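Local coordinates for protein OR486 (Synthetic construct, PDB 4R80) that is a de novo designed beta-sheet protein built to adopt the cystatin fold, with no assigned biological function, at residues G37-E45 against I55-F66. Numbering follows the deposited sequence.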
ATOM      1  N   GLY A  37       3.100  -5.385 -14.643  1.00 18.05           N
ATOM      2  CA  GLY A  37       3.876  -4.477 -15.469  1.00 21.03           C
ATOM      3  C   GLY A  37       4.692  -3.537 -14.603  1.00 25.96           C
ATOM      4  O   GLY A  37       5.490  -3.983 -13.783  1.00 29.70           O
ATOM      5  N   ASN A  38       4.493  -2.236 -14.782  1.00 21.31           N
ATOM      6  CA  ASN A  38       5.159  -1.247 -13.940  1.00 22.32           C
ATOM      7  C   ASN A  38       4.236  -0.749 -12.832  1.00 24.08           C
ATOM      8  O   ASN A  38       4.546   0.217 -12.133  1.00 16.42           O
ATOM      9  CB  ASN A  38       5.683  -0.075 -14.773  1.00 18.53           C
ATOM     10  CG  ASN A  38       6.820  -0.479 -15.694  1.00 30.99           C
ATOM     11  OD1 ASN A  38       7.608  -1.368 -15.373  1.00 43.76           O
ATOM     12  ND2 ASN A  38       6.911   0.179 -16.844  1.00 29.18           N
ATOM     13  N   THR A  39       3.093  -1.412 -12.686  1.00 21.10           N
ATOM     14  CA  THR A  39       2.124  -1.052 -11.660  1.00 21.20           C
ATOM     15  C   THR A  39       2.070  -2.124 -10.577  1.00 22.77           C
ATOM     16  O   THR A  39       1.902  -3.306 -10.872  1.00 14.04           O
ATOM     17  CB  THR A  39       0.717  -0.877 -12.265  1.00 27.68           C
ATOM     18  OG1 THR A  39       0.711   0.251 -13.148  1.00 45.20           O
ATOM     19  CG2 THR A  39      -0.320  -0.673 -11.171  1.00 22.24           C
ATOM     20  N   ILE A  40       2.215  -1.708  -9.324  1.00 17.80           N
ATOM     21  CA  ILE A  40       2.133  -2.639  -8.204  1.00 19.47           C
ATOM     22  C   ILE A  40       0.982  -2.296  -7.262  1.00 11.46           C
ATOM     23  O   ILE A  40       0.828  -1.152  -6.832  1.00 13.43           O
ATOM     24  CB  ILE A  40       3.461  -2.706  -7.423  1.00 14.16           C
ATOM     25  CG1 ILE A  40       4.630  -2.913  -8.388  1.00 14.60           C
ATOM     26  CG2 ILE A  40       3.427  -3.836  -6.407  1.00 12.40           C
ATOM     27  CD1 ILE A  40       5.935  -3.263  -7.715  1.00 17.15           C
ATOM     28  N   ARG A  41       0.177  -3.304  -6.943  1.00 11.02           N
ATOM     29  CA  ARG A  41      -0.986  -3.127  -6.085  1.00 13.88           C
ATOM     30  C   ARG A  41      -0.726  -3.681  -4.691  1.00 12.89           C
ATOM     31  O   ARG A  41      -0.439  -4.866  -4.528  1.00 12.55           O
ATOM     32  CB  ARG A  41      -2.219  -3.791  -6.700  1.00 16.81           C
ATOM     33  CG  ARG A  41      -2.721  -3.120  -7.968  1.00 27.86           C
ATOM     34  CD  ARG A  41      -3.964  -3.812  -8.501  1.00 32.62           C
ATOM     35  NE  ARG A  41      -4.527  -3.119  -9.656  1.00 39.80           N
ATOM     36  CZ  ARG A  41      -4.202  -3.383 -10.917  1.00 53.12           C
ATOM     37  NH1 ARG A  41      -3.312  -4.327 -11.191  1.00 40.03           N
ATOM     38  NH2 ARG A  41      -4.765  -2.701 -11.906  1.00 49.75           N
ATOM     39  N   VAL A  42      -0.819  -2.812  -3.690  1.00  9.53           N
ATOM     40  CA  VAL A  42      -0.561  -3.204  -2.311  1.00 11.36           C
ATOM     41  C   VAL A  42      -1.838  -3.116  -1.482  1.00 12.46           C
ATOM     42  O   VAL A  42      -2.458  -2.057  -1.379  1.00 10.76           O
ATOM     43  CB  VAL A  42       0.525  -2.323  -1.668  1.00 16.45           C
ATOM     44  CG1 VAL A  42       0.823  -2.799  -0.255  1.00  6.95           C
ATOM     45  CG2 VAL A  42       1.785  -2.331  -2.518  1.00  9.34           C
ATOM     46  N   GLU A  43      -2.229  -4.246  -0.904  1.00 14.96           N
ATOM     47  CA  GLU A  43      -3.421  -4.324  -0.074  1.00 15.29           C
ATOM     48  C   GLU A  43      -3.035  -4.249   1.399  1.00 11.07           C
ATOM     49  O   GLU A  43      -2.229  -5.046   1.878  1.00 15.45           O
ATOM     50  CB  GLU A  43      -4.155  -5.633  -0.359  1.00 11.66           C
ATOM     51  CG  GLU A  43      -4.611  -5.768  -1.804  1.00 24.83           C
ATOM     52  CD  GLU A  43      -5.224  -7.121  -2.102  1.00 43.69           C
ATOM     53  OE1 GLU A  43      -5.801  -7.735  -1.180  1.00 41.20           O
ATOM     54  OE2 GLU A  43      -5.110  -7.581  -3.259  1.00 39.41           O
ATOM     55  N   LEU A  44      -3.615  -3.291   2.117  1.00 13.91           N
ATOM     56  CA  LEU A  44      -3.313  -3.115   3.533  1.00 15.06           C
ATOM     57  C   LEU A  44      -4.601  -3.091   4.342  1.00 14.78           C
ATOM     58  O   LEU A  44      -5.664  -2.738   3.832  1.00 13.95           O
ATOM     59  CB  LEU A  44      -2.521  -1.823   3.772  1.00 12.11           C
ATOM     60  CG  LEU A  44      -1.283  -1.581   2.904  1.00 11.51           C
ATOM     61  CD1 LEU A  44      -1.691  -0.842   1.660  1.00  8.56           C
ATOM     62  CD2 LEU A  44      -0.222  -0.793   3.649  1.00 15.40           C
ATOM     63  N   GLU A  45      -4.495  -3.471   5.617  1.00 23.39           N
ATOM     64  CA  GLU A  45      -5.645  -3.495   6.510  1.00 20.10           C
ATOM     65  C   GLU A  45      -5.350  -2.759   7.813  1.00 21.79           C
ATOM     66  O   GLU A  45      -4.294  -2.933   8.414  1.00 24.55           O
ATOM     67  CB  GLU A  45      -6.058  -4.941   6.806  1.00 20.27           C
ATOM     68  CG  GLU A  45      -7.283  -5.071   7.707  1.00 34.09           C
ATOM     69  CD  GLU A  45      -7.791  -6.495   7.810  1.00 41.11           C
ATOM     70  OE1 GLU A  45      -7.305  -7.353   7.049  1.00 47.28           O
ATOM     71  OE2 GLU A  45      -8.675  -6.757   8.650  1.00 53.78           O
ATOM     72  N   ILE A  55      -7.553  -1.278   2.651  1.00 19.57           N
ATOM     73  CA  ILE A  55      -6.927  -0.269   1.807  1.00 19.31           C
ATOM     74  C   ILE A  55      -6.178  -0.882   0.631  1.00 16.70           C
ATOM     75  O   ILE A  55      -5.376  -1.801   0.802  1.00 13.45           O
ATOM     76  CB  ILE A  55      -5.934   0.589   2.615  1.00 18.24           C
ATOM     77  CG1 ILE A  55      -6.592   1.107   3.896  1.00 21.04           C
ATOM     78  CG2 ILE A  55      -5.397   1.730   1.764  1.00 24.52           C
ATOM     79  CD1 ILE A  55      -5.717   2.040   4.699  1.00 28.71           C
ATOM     80  N   THR A  56      -6.460  -0.376  -0.565  1.00 16.56           N
ATOM     81  CA  THR A  56      -5.723  -0.760  -1.761  1.00 15.14           C
ATOM     82  C   THR A  56      -5.010   0.452  -2.350  1.00 15.85           C
ATOM     83  O   THR A  56      -5.652   1.423  -2.747  1.00 10.97           O
ATOM     84  CB  THR A  56      -6.653  -1.366  -2.825  1.00 21.11           C
ATOM     85  OG1 THR A  56      -7.268  -2.553  -2.310  1.00 24.13           O
ATOM     86  CG2 THR A  56      -5.869  -1.710  -4.083  1.00 23.67           C
ATOM     87  N   VAL A  57      -3.684   0.399  -2.392  1.00 16.43           N
ATOM     88  CA  VAL A  57      -2.892   1.479  -2.974  1.00 16.62           C
ATOM     89  C   VAL A  57      -2.122   1.026  -4.212  1.00 16.35           C
ATOM     90  O   VAL A  57      -1.378   0.045  -4.175  1.00 22.74           O
ATOM     91  CB  VAL A  57      -1.929   2.092  -1.947  1.00  9.42           C
ATOM     92  CG1 VAL A  57      -1.280   1.005  -1.156  1.00 26.38           C
ATOM     93  CG2 VAL A  57      -0.883   2.955  -2.638  1.00  8.90           C
ATOM     94  N   GLU A  58      -2.325   1.739  -5.315  1.00 13.21           N
ATOM     95  CA  GLU A  58      -1.608   1.470  -6.555  1.00 13.55           C
ATOM     96  C   GLU A  58      -0.312   2.274  -6.662  1.00 18.59           C
ATOM     97  O   GLU A  58      -0.337   3.502  -6.719  1.00 10.69           O
ATOM     98  CB  GLU A  58      -2.504   1.744  -7.761  1.00 11.82           C
ATOM     99  CG  GLU A  58      -3.751   0.887  -7.795  1.00 36.10           C
ATOM    100  CD  GLU A  58      -4.618   1.175  -9.003  1.00 55.85           C
ATOM    101  OE1 GLU A  58      -4.258   2.073  -9.793  1.00 66.05           O
ATOM    102  OE2 GLU A  58      -5.659   0.503  -9.159  1.00 54.59           O
ATOM    103  N   VAL A  59       0.817   1.571  -6.675  1.00 14.14           N
ATOM    104  CA  VAL A  59       2.122   2.210  -6.800  1.00 11.93           C
ATOM    105  C   VAL A  59       2.646   2.034  -8.219  1.00 17.50           C
ATOM    106  O   VAL A  59       2.609   0.937  -8.777  1.00 14.84           O
ATOM    107  CB  VAL A  59       3.136   1.609  -5.809  1.00 19.10           C
ATOM    108  CG1 VAL A  59       4.465   2.340  -5.897  1.00  7.40           C
ATOM    109  CG2 VAL A  59       2.582   1.657  -4.389  1.00 16.80           C
ATOM    110  N   GLU A  60       3.125   3.131  -8.812  1.00 13.21           N
ATOM    111  CA  GLU A  60       3.644   3.095 -10.175  1.00 13.30           C
ATOM    112  C   GLU A  60       5.155   3.302 -10.248  1.00 18.21           C
ATOM    113  O   GLU A  60       5.701   4.212  -9.625  1.00 12.87           O
ATOM    114  CB  GLU A  60       2.928   4.129 -11.045  1.00 13.64           C
ATOM    115  CG  GLU A  60       3.366   4.124 -12.503  1.00 21.57           C
ATOM    116  CD  GLU A  60       3.037   2.821 -13.218  1.00 43.95           C
ATOM    117  OE1 GLU A  60       2.075   2.136 -12.811  1.00 51.90           O
ATOM    118  OE2 GLU A  60       3.742   2.483 -14.192  1.00 51.79           O
ATOM    119  N   LYS A  61       5.823   2.450 -11.026  1.00 18.03           N
ATOM    120  CA  LYS A  61       7.252   2.582 -11.281  1.00 20.34           C
ATOM    121  C   LYS A  61       7.508   3.370 -12.561  1.00 28.90           C
ATOM    122  O   LYS A  61       7.161   2.921 -13.654  1.00 27.53           O
ATOM    123  CB  LYS A  61       7.899   1.198 -11.400  1.00 14.81           C
ATOM    124  CG  LYS A  61       9.303   1.208 -11.992  1.00 16.27           C
ATOM    125  CD  LYS A  61       9.803  -0.209 -12.261  1.00 27.65           C
ATOM    126  CE  LYS A  61      11.198  -0.211 -12.881  1.00 25.52           C
ATOM    127  NZ  LYS A  61      12.206   0.439 -12.004  1.00 29.72           N
ATOM    128  N   GLN A  62       8.114   4.542 -12.418  1.00 26.48           N
ATOM    129  CA  GLN A  62       8.437   5.388 -13.562  1.00 23.43           C
ATOM    130  C   GLN A  62       9.942   5.606 -13.607  1.00 26.73           C
ATOM    131  O   GLN A  62      10.480   6.426 -12.865  1.00 25.47           O
ATOM    132  CB  GLN A  62       7.703   6.727 -13.484  1.00 26.77           C
ATOM    133  CG  GLN A  62       7.984   7.663 -14.655  1.00 38.22           C
ATOM    134  CD  GLN A  62       7.377   7.178 -15.961  1.00 52.12           C
ATOM    135  OE1 GLN A  62       6.280   7.591 -16.338  1.00 52.31           O
ATOM    136  NE2 GLN A  62       8.091   6.304 -16.663  1.00 38.40           N
ATOM    137  N   GLY A  63      10.618   4.863 -14.477  1.00 36.26           N
ATOM    138  CA  GLY A  63      12.068   4.862 -14.504  1.00 27.36           C
ATOM    139  C   GLY A  63      12.573   4.060 -13.320  1.00 31.42           C
ATOM    140  O   GLY A  63      12.686   2.837 -13.394  1.00 39.02           O
ATOM    141  N   ASN A  64      12.872   4.747 -12.223  1.00 32.13           N
ATOM    142  CA  ASN A  64      13.222   4.067 -10.981  1.00 35.60           C
ATOM    143  C   ASN A  64      12.610   4.736  -9.753  1.00 37.18           C
ATOM    144  O   ASN A  64      13.067   4.531  -8.628  1.00 37.37           O
ATOM    145  CB  ASN A  64      14.736   3.950 -10.816  1.00 28.14           C
ATOM    146  CG  ASN A  64      15.128   2.812  -9.894  1.00 43.99           C
ATOM    147  OD1 ASN A  64      14.463   1.777  -9.852  1.00 48.15           O
ATOM    148  ND2 ASN A  64      16.185   3.014  -9.122  1.00 37.78           N
ATOM    149  N   THR A  65      11.578   5.542  -9.974  1.00 38.72           N
ATOM    150  CA  THR A  65      10.839   6.139  -8.870  1.00 33.50           C
ATOM    151  C   THR A  65       9.532   5.390  -8.661  1.00 28.59           C
ATOM    152  O   THR A  65       8.859   5.021  -9.624  1.00 24.65           O
ATOM    153  CB  THR A  65      10.543   7.629  -9.118  1.00 33.77           C
ATOM    154  OG1 THR A  65      10.089   7.812 -10.465  1.00 37.54           O
ATOM    155  CG2 THR A  65      11.795   8.465  -8.891  1.00 38.73           C
ATOM    156  N   PHE A  66       9.179   5.161  -7.403  1.00 23.25           N
ATOM    157  CA  PHE A  66       7.925   4.496  -7.076  1.00 19.46           C
ATOM    158  C   PHE A  66       6.943   5.479  -6.455  1.00 17.36           C
ATOM    159  O   PHE A  66       7.114   5.912  -5.315  1.00 20.60           O
ATOM    160  CB  PHE A  66       8.174   3.313  -6.140  1.00 14.39           C
ATOM    161  CG  PHE A  66       8.796   2.126  -6.819  1.00 22.62           C
ATOM    162  CD1 PHE A  66      10.172   2.019  -6.933  1.00 25.12           C
ATOM    163  CD2 PHE A  66       8.004   1.123  -7.349  1.00 19.52           C
ATOM    164  CE1 PHE A  66      10.747   0.930  -7.562  1.00 23.89           C
ATOM    165  CE2 PHE A  66       8.572   0.030  -7.978  1.00 24.80           C
ATOM    166  CZ  PHE A  66       9.945  -0.066  -8.084  1.00 22.02           C
TER
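The V57 side chain lies against L44 and V42 at once: its CG1 comes within 3.4 Å of L44 CD1 and 3.8 Å of V42 CB. That methyl sits between the V57 backbone N and carbonyl carbon (chi1 43°), which carries it across to the neighbouring strand. I40, V42, L44, I55, V57 and V59 share this apolar face, and helix 4-22 covers it, with I40 on A11, V57 on A15 and I55 on I19. Nearer the turn that follows strand 51-62, I40 CD1 reaches F66 CE2 at 4.2 Å.

The other face is polar. T39 OG1 donates to E60 OE1; the modelled 2.4 Å is too short to trust in detail. Next along, R41 and E58 run side by side in a long salt bridge, NE to OE2 at 3.8 Å, with the guanidinium and carboxylate planes 84° apart, while R41 NH1 is hydrogen-bonded to Q36 OE1.

At the end of the ladder K61 N gives a nearly straight bond to N38 O (2.8 Å). K61 CD passes N38 OD1 at 4.0 Å, and the last torsion (chi4 60°) turns NZ to G63 O at 2.8 Å; an alanine here would probably leave that carbonyl without its ammonium partner and N38 OD1 without the aliphatic chain beside it. Paired backbone bonds at I40-V59, V42-V57 and L44-I55 join strands 39-48 and 51-62 as an antiparallel ladder; the short turn between them makes it a beta hairpin, the central two strands of the four-stranded sheet that packs on one helix in the cystatin fold.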